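Local coordinates for lipoprotein (Streptococcus pneumoniae, PDB 3CX3) that binds zinc and probably serves as the extracellular zinc-capturing lipoprotein of an ABC transporter, at residues A[199-204]-A[239-244]; A[217-222]-A[245-250]. One frame throughout, in Å; residues are numbered along the deposited sequence.

Contact 1. Residues A[199-204]-A[239-244]; sequences LGIAGI and KVAETL
Ile201 meets Val240, Ala241 and Leu244 through aliphatic branches alone, with no flat side chain laid face or edge against them; the flat groups nearby, the Glu242 carboxylate and the Lys239 carbonyl, are engaged within the helix instead. The setting is a lobe built on a four-stranded parallel sheet, in the two-lobed fold of the metal-binding proteins of ABC transporters. Ile201 stands at the corner where the chain leaves edge strand 198-200, and helix 239-245 leads from strand 230-232 to the other edge strand, 252-254. Ile201 gives each of its two branches a different target. Its CG1 is turned beside the backbone N (chi1 -72°), and the longer branch, extended at chi2 (153°), brings CD1 up against the helix, 3.8 Å from Ala241 CB. The shorter branch, CG2, slides past Val240, the two side chains running in opposite directions, and comes to 3.7 Å from Val240 CG2. About 150 Å² is buried in all, more than half of it on Ile201. Pro210 also touches Ile201, while Ala241 and Leu244 rest on Thr232 and Ile230 of strand 230-232, and Leu244 also touches Leu215 of helix 213-224. On the outer side of 239-244, Lys239 O is gripped twice by Thr243, through N at 2.8 Å and through OG1 at 2.9 Å, the hydroxyl sitting 40° above the carbonyl plane. Lys239 NZ forms a salt bridge with Glu242 OE2 on its anti side. Thr243 then centres an inverse gamma turn, and the next residue, Leu244, meets Ile201 tip to tip with its CD2 3.8 Å from Ile201 CD1.

Contact 2. Residues A[217-222]-A[245-250]; sequences EIQEFV and VKSTGV
The helical turn carrying Gln219 passes an irregular piece of chain at Thr248, where the CA atoms of these two residues are 6.9 Å apart. Gln219, Ser247 and Thr248 make the contact, by van der Waals packing at the surface. Gln219 extends beyond CG (chi2 -173°), which carries its amide away from the helix and alongside the loop. Ser247 lays its hydroxyl over one face of that amide, with OG 4.1 Å from Gln219 CD and no hydrogen bond between them; the hydroxyl instead bonds weakly to Leu244 O of helix 239-245. Thr248 crosses the glutamine and offers its methyl group. With OG1 anti to the backbone N (chi1 -154°), CG2 is the branch that faces the helix, lying 3.7 Å from the backbone Gln219 O and 3.9 Å from Gln219 NE2. One methyl thus touches both the backbone and the side-chain end of the same residue. Within the helix, Glu217 O accepts from both Glu220 N and Phe221 N, each at 2.9 Å, and Glu220 O takes the hydroxyl of Thr224. In the fold, 245-250 is the link from helix 239-245 to edge strand 252-254, and it runs along the outside of helix 213-224, the helix before 239-245 in the same lobe. On its other flank helix 213-224 sets Ile218 and Phe221 against Leu199 of strand 198-200, so 217-222 lies between strand 198-200 and the loop.

Contacts 1 and 2 are neighbours in the same lobe, their centres 10 Å apart, and their segments alternate along the chain. Helix 213-224 joins them: Ile218 packs inward on contact 1, its CD1 3.4 Å from Leu244 CD2 and 4.3 Å from Ile201 CG1, while the same helix offers Gln219 to the loop in contact 2. The first contact is buried and the second lies at the surface. The metal site lies nearer contact 1. The Ile201 side chain is about 12 Å from the zinc ion, which His44, His120, His184 and Glu259 bind, and the following residue, Ala202, touches His184 and accepts a hydrogen bond from Thr185.

Contact 1. Residues A[199-204]-A[239-244]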
loop_
_atom_site.group_PDB
_atom_site.type_symbol
_atom_site.label_atom_id
_atom_site.label_comp_id
_atom_site.label_asym_id
_atom_site.label_seq_id
_atom_site.Cartn_x
_atom_site.Cartn_y
_atom_site.Cartn_z
ATOM N N LEU A 199 6.237 -13.567 -7.342
ATOM C CA LEU A 199 6.881 -14.227 -6.217
ATOM C C LEU A 199 7.625 -13.178 -5.396
ATOM O O LEU A 199 8.402 -12.350 -5.938
ATOM C CB LEU A 199 7.814 -15.354 -6.678
ATOM C CG LEU A 199 8.508 -16.181 -5.593
ATOM C CD1 LEU A 199 7.532 -17.107 -4.847
ATOM C CD2 LEU A 199 9.632 -17.001 -6.199
ATOM N N GLY A 200 7.357 -13.186 -4.094
ATOM C CA GLY A 200 8.103 -12.327 -3.188
ATOM C C GLY A 200 9.246 -13.093 -2.560
ATOM O O GLY A 200 9.098 -14.282 -2.235
ATOM N N ILE A 201 10.387 -12.428 -2.390
ATOM C CA ILE A 201 11.487 -13.045 -1.650
ATOM C C ILE A 201 11.047 -13.291 -0.191
ATOM O O ILE A 201 11.191 -14.410 0.347
ATOM C CB ILE A 201 12.791 -12.244 -1.804
ATOM C CG1 ILE A 201 13.323 -12.429 -3.220
ATOM C CG2 ILE A 201 13.895 -12.733 -0.817
ATOM C CD1 ILE A 201 14.162 -11.277 -3.715
ATOM N N ALA A 202 10.450 -12.264 0.418
ATOM C CA ALA A 202 9.841 -12.395 1.761
ATOM C C ALA A 202 8.316 -12.606 1.678
ATOM O O ALA A 202 7.726 -12.432 0.604
ATOM C CB ALA A 202 10.175 -11.196 2.608
ATOM N N GLY A 203 7.686 -12.988 2.793
ATOM C CA GLY A 203 6.231 -13.144 2.847
ATOM C C GLY A 203 5.496 -11.814 2.837
ATOM O O GLY A 203 6.041 -10.794 2.407
ATOM N N ILE A 204 4.261 -11.778 3.314
ATOM C CA ILE A 204 3.540 -10.489 3.211
ATOM C C ILE A 204 4.256 -9.328 3.920
ATOM O O ILE A 204 4.124 -8.181 3.513
ATOM C CB ILE A 204 2.003 -10.547 3.537
ATOM C CG1 ILE A 204 1.677 -9.946 4.909
ATOM C CG2 ILE A 204 1.429 -11.949 3.297
ATOM C CD1 ILE A 204 1.341 -10.957 6.007
ATOM N N LYS A 239 19.513 -7.191 1.554
ATOM C CA LYS A 239 20.720 -7.819 1.107
ATOM C C LYS A 239 20.302 -9.167 0.540
ATOM O O LYS A 239 20.828 -9.622 -0.470
ATOM C CB LYS A 239 21.663 -8.004 2.292
ATOM C CG LYS A 239 22.603 -6.827 2.534
ATOM C CD LYS A 239 21.904 -5.450 2.450
ATOM C CE LYS A 239 22.919 -4.342 2.140
ATOM N NZ LYS A 239 23.502 -4.444 0.757
ATOM N N VAL A 240 19.318 -9.789 1.177
ATOM C CA VAL A 240 18.880 -11.124 0.784
ATOM C C VAL A 240 18.389 -11.181 -0.684
ATOM O O VAL A 240 18.396 -12.245 -1.307
ATOM C CB VAL A 240 17.934 -11.752 1.875
ATOM C CG1 VAL A 240 17.309 -10.669 2.718
ATOM C CG2 VAL A 240 16.888 -12.699 1.290
ATOM N N ALA A 241 18.032 -10.015 -1.230
ATOM C CA ALA A 241 17.807 -9.843 -2.669
ATOM C C ALA A 241 19.121 -9.614 -3.414
ATOM O O ALA A 241 19.499 -10.439 -4.226
ATOM C CB ALA A 241 16.832 -8.713 -2.943
ATOM N N GLU A 242 19.818 -8.506 -3.143
ATOM C CA GLU A 242 21.153 -8.279 -3.706
ATOM C C GLU A 242 21.858 -9.606 -3.945
ATOM O O GLU A 242 22.324 -9.896 -5.050
ATOM C CB GLU A 242 22.019 -7.449 -2.750
ATOM C CG GLU A 242 22.214 -5.975 -3.108
ATOM C CD GLU A 242 21.242 -5.060 -2.389
ATOM O OE1 GLU A 242 20.315 -4.560 -3.056
ATOM O OE2 GLU A 242 21.394 -4.842 -1.166
ATOM N N THR A 243 21.910 -10.419 -2.896
ATOM C CA THR A 243 22.635 -11.682 -2.905
ATOM C C THR A 243 21.825 -12.785 -3.618
ATOM O O THR A 243 21.676 -13.905 -3.121
ATOM C CB THR A 243 23.072 -12.076 -1.461
ATOM O OG1 THR A 243 21.915 -12.308 -0.655
ATOM C CG2 THR A 243 23.908 -10.955 -0.800
ATOM N N LEU A 244 21.318 -12.441 -4.800
ATOM C CA LEU A 244 20.426 -13.292 -5.590
ATOM C C LEU A 244 20.700 -13.008 -7.055
ATOM O O LEU A 244 20.501 -13.858 -7.921
ATOM C CB LEU A 244 18.969 -12.973 -5.271
ATOM C CG LEU A 244 17.938 -14.090 -5.367
ATOM C CD1 LEU A 244 17.979 -14.891 -4.100
ATOM C CD2 LEU A 244 16.572 -13.483 -5.561
#

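Contact 2. Residues A[217-222]-A[245-250]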
loop_
_atom_site.group_PDB
_atom_site.type_symbol
_atom_site.label_atom_id
_atom_site.label_comp_id
_atom_site.label_asym_id
_atom_site.label_seq_id
_atom_site.Cartn_x
_atom_site.Cartn_y
_atom_site.Cartn_z
ATOM N N GLU A 217 14.822 -22.728 -3.631
ATOM C CA GLU A 217 13.639 -22.812 -4.484
ATOM C C GLU A 217 13.457 -21.553 -5.321
ATOM O O GLU A 217 13.348 -21.633 -6.549
ATOM C CB GLU A 217 12.390 -22.986 -3.645
ATOM C CG GLU A 217 12.341 -24.236 -2.805
ATOM C CD GLU A 217 11.201 -24.183 -1.805
ATOM O OE1 GLU A 217 10.850 -23.063 -1.353
ATOM O OE2 GLU A 217 10.656 -25.261 -1.479
ATOM N N ILE A 218 13.417 -20.388 -4.667
ATOM C CA ILE A 218 13.220 -19.146 -5.406
ATOM C C ILE A 218 14.357 -19.019 -6.416
ATOM O O ILE A 218 14.128 -18.564 -7.528
ATOM C CB ILE A 218 13.005 -17.829 -4.523
ATOM C CG1 ILE A 218 14.212 -16.886 -4.565
ATOM C CG2 ILE A 218 12.482 -18.108 -3.089
ATOM C CD1 ILE A 218 14.120 -15.852 -5.694
ATOM N N GLN A 219 15.558 -19.454 -6.035
ATOM C CA GLN A 219 16.721 -19.440 -6.931
ATOM C C GLN A 219 16.443 -20.101 -8.270
ATOM O O GLN A 219 16.901 -19.621 -9.304
ATOM C CB GLN A 219 17.910 -20.149 -6.291
ATOM C CG GLN A 219 18.944 -19.238 -5.668
ATOM C CD GLN A 219 20.172 -20.010 -5.200
ATOM O OE1 GLN A 219 20.402 -20.152 -3.995
ATOM N NE2 GLN A 219 20.960 -20.527 -6.156
ATOM N N GLU A 220 15.696 -21.204 -8.242
ATOM C CA GLU A 220 15.451 -22.033 -9.422
ATOM C C GLU A 220 14.191 -21.622 -10.133
ATOM O O GLU A 220 14.024 -21.887 -11.323
ATOM C CB GLU A 220 15.403 -23.510 -9.034
ATOM C CG GLU A 220 16.786 -24.158 -9.125
ATOM C CD GLU A 220 17.169 -24.943 -7.887
ATOM O OE1 GLU A 220 16.324 -25.738 -7.404
ATOM O OE2 GLU A 220 18.323 -24.766 -7.409
ATOM N N PHE A 221 13.311 -20.972 -9.375
ATOM C CA PHE A 221 12.140 -20.297 -9.891
ATOM C C PHE A 221 12.532 -19.213 -10.888
ATOM O O PHE A 221 11.881 -19.028 -11.918
ATOM C CB PHE A 221 11.377 -19.672 -8.721
ATOM C CG PHE A 221 10.098 -19.025 -9.120
ATOM C CD1 PHE A 221 8.897 -19.718 -9.005
ATOM C CD2 PHE A 221 10.092 -17.733 -9.628
ATOM C CE1 PHE A 221 7.692 -19.132 -9.376
ATOM C CE2 PHE A 221 8.911 -17.135 -10.009
ATOM C CZ PHE A 221 7.695 -17.840 -9.884
ATOM N N VAL A 222 13.592 -18.487 -10.552
ATOM C CA VAL A 222 14.173 -17.458 -11.401
ATOM C C VAL A 222 14.623 -18.091 -12.716
ATOM O O VAL A 222 14.515 -17.481 -13.789
ATOM C CB VAL A 222 15.382 -16.804 -10.679
ATOM C CG1 VAL A 222 15.998 -15.676 -11.511
ATOM C CG2 VAL A 222 14.959 -16.275 -9.319
ATOM N N VAL A 245 21.116 -11.775 -7.319
ATOM C CA VAL A 245 21.930 -11.486 -8.475
ATOM C C VAL A 245 23.242 -12.140 -8.083
ATOM O O VAL A 245 23.771 -12.992 -8.799
ATOM C CB VAL A 245 22.190 -9.971 -8.633
ATOM C CG1 VAL A 245 22.566 -9.627 -10.073
ATOM C CG2 VAL A 245 20.991 -9.159 -8.184
ATOM N N LYS A 246 23.722 -11.756 -6.897
ATOM C CA LYS A 246 24.982 -12.233 -6.320
ATOM C C LYS A 246 24.930 -13.727 -5.950
ATOM O O LYS A 246 25.501 -14.163 -4.936
ATOM C CB LYS A 246 25.375 -11.356 -5.117
ATOM C CG LYS A 246 25.454 -9.860 -5.456
ATOM C CD LYS A 246 25.840 -8.992 -4.254
ATOM C CE LYS A 246 26.154 -7.546 -4.683
ATOM N NZ LYS A 246 24.969 -6.798 -5.237
ATOM N N SER A 247 24.217 -14.483 -6.785
ATOM C CA SER A 247 24.218 -15.940 -6.784
ATOM C C SER A 247 24.022 -16.358 -8.241
ATOM O O SER A 247 24.735 -15.859 -9.121
ATOM C CB SER A 247 23.127 -16.513 -5.863
ATOM O OG SER A 247 21.853 -16.541 -6.492
ATOM N N THR A 248 23.064 -17.250 -8.505
ATOM C CA THR A 248 22.739 -17.635 -9.880
ATOM C C THR A 248 21.893 -16.528 -10.528
ATOM O O THR A 248 21.081 -15.876 -9.859
ATOM C CB THR A 248 22.061 -19.057 -9.964
ATOM O OG1 THR A 248 22.308 -19.654 -11.252
ATOM C CG2 THR A 248 20.544 -18.994 -9.701
ATOM N N GLY A 249 22.117 -16.299 -11.820
ATOM C CA GLY A 249 21.388 -15.275 -12.553
ATOM C C GLY A 249 21.959 -13.872 -12.460
ATOM O O GLY A 249 23.095 -13.672 -12.011
ATOM N N VAL A 250 21.145 -12.907 -12.895
ATOM C CA VAL A 250 21.539 -11.500 -13.061
ATOM C C VAL A 250 20.344 -10.542 -12.844
ATOM O O VAL A 250 19.204 -10.989 -12.684
ATOM C CB VAL A 250 22.155 -11.233 -14.488
ATOM C CG1 VAL A 250 23.308 -12.183 -14.800
ATOM C CG2 VAL A 250 21.090 -11.313 -15.590
#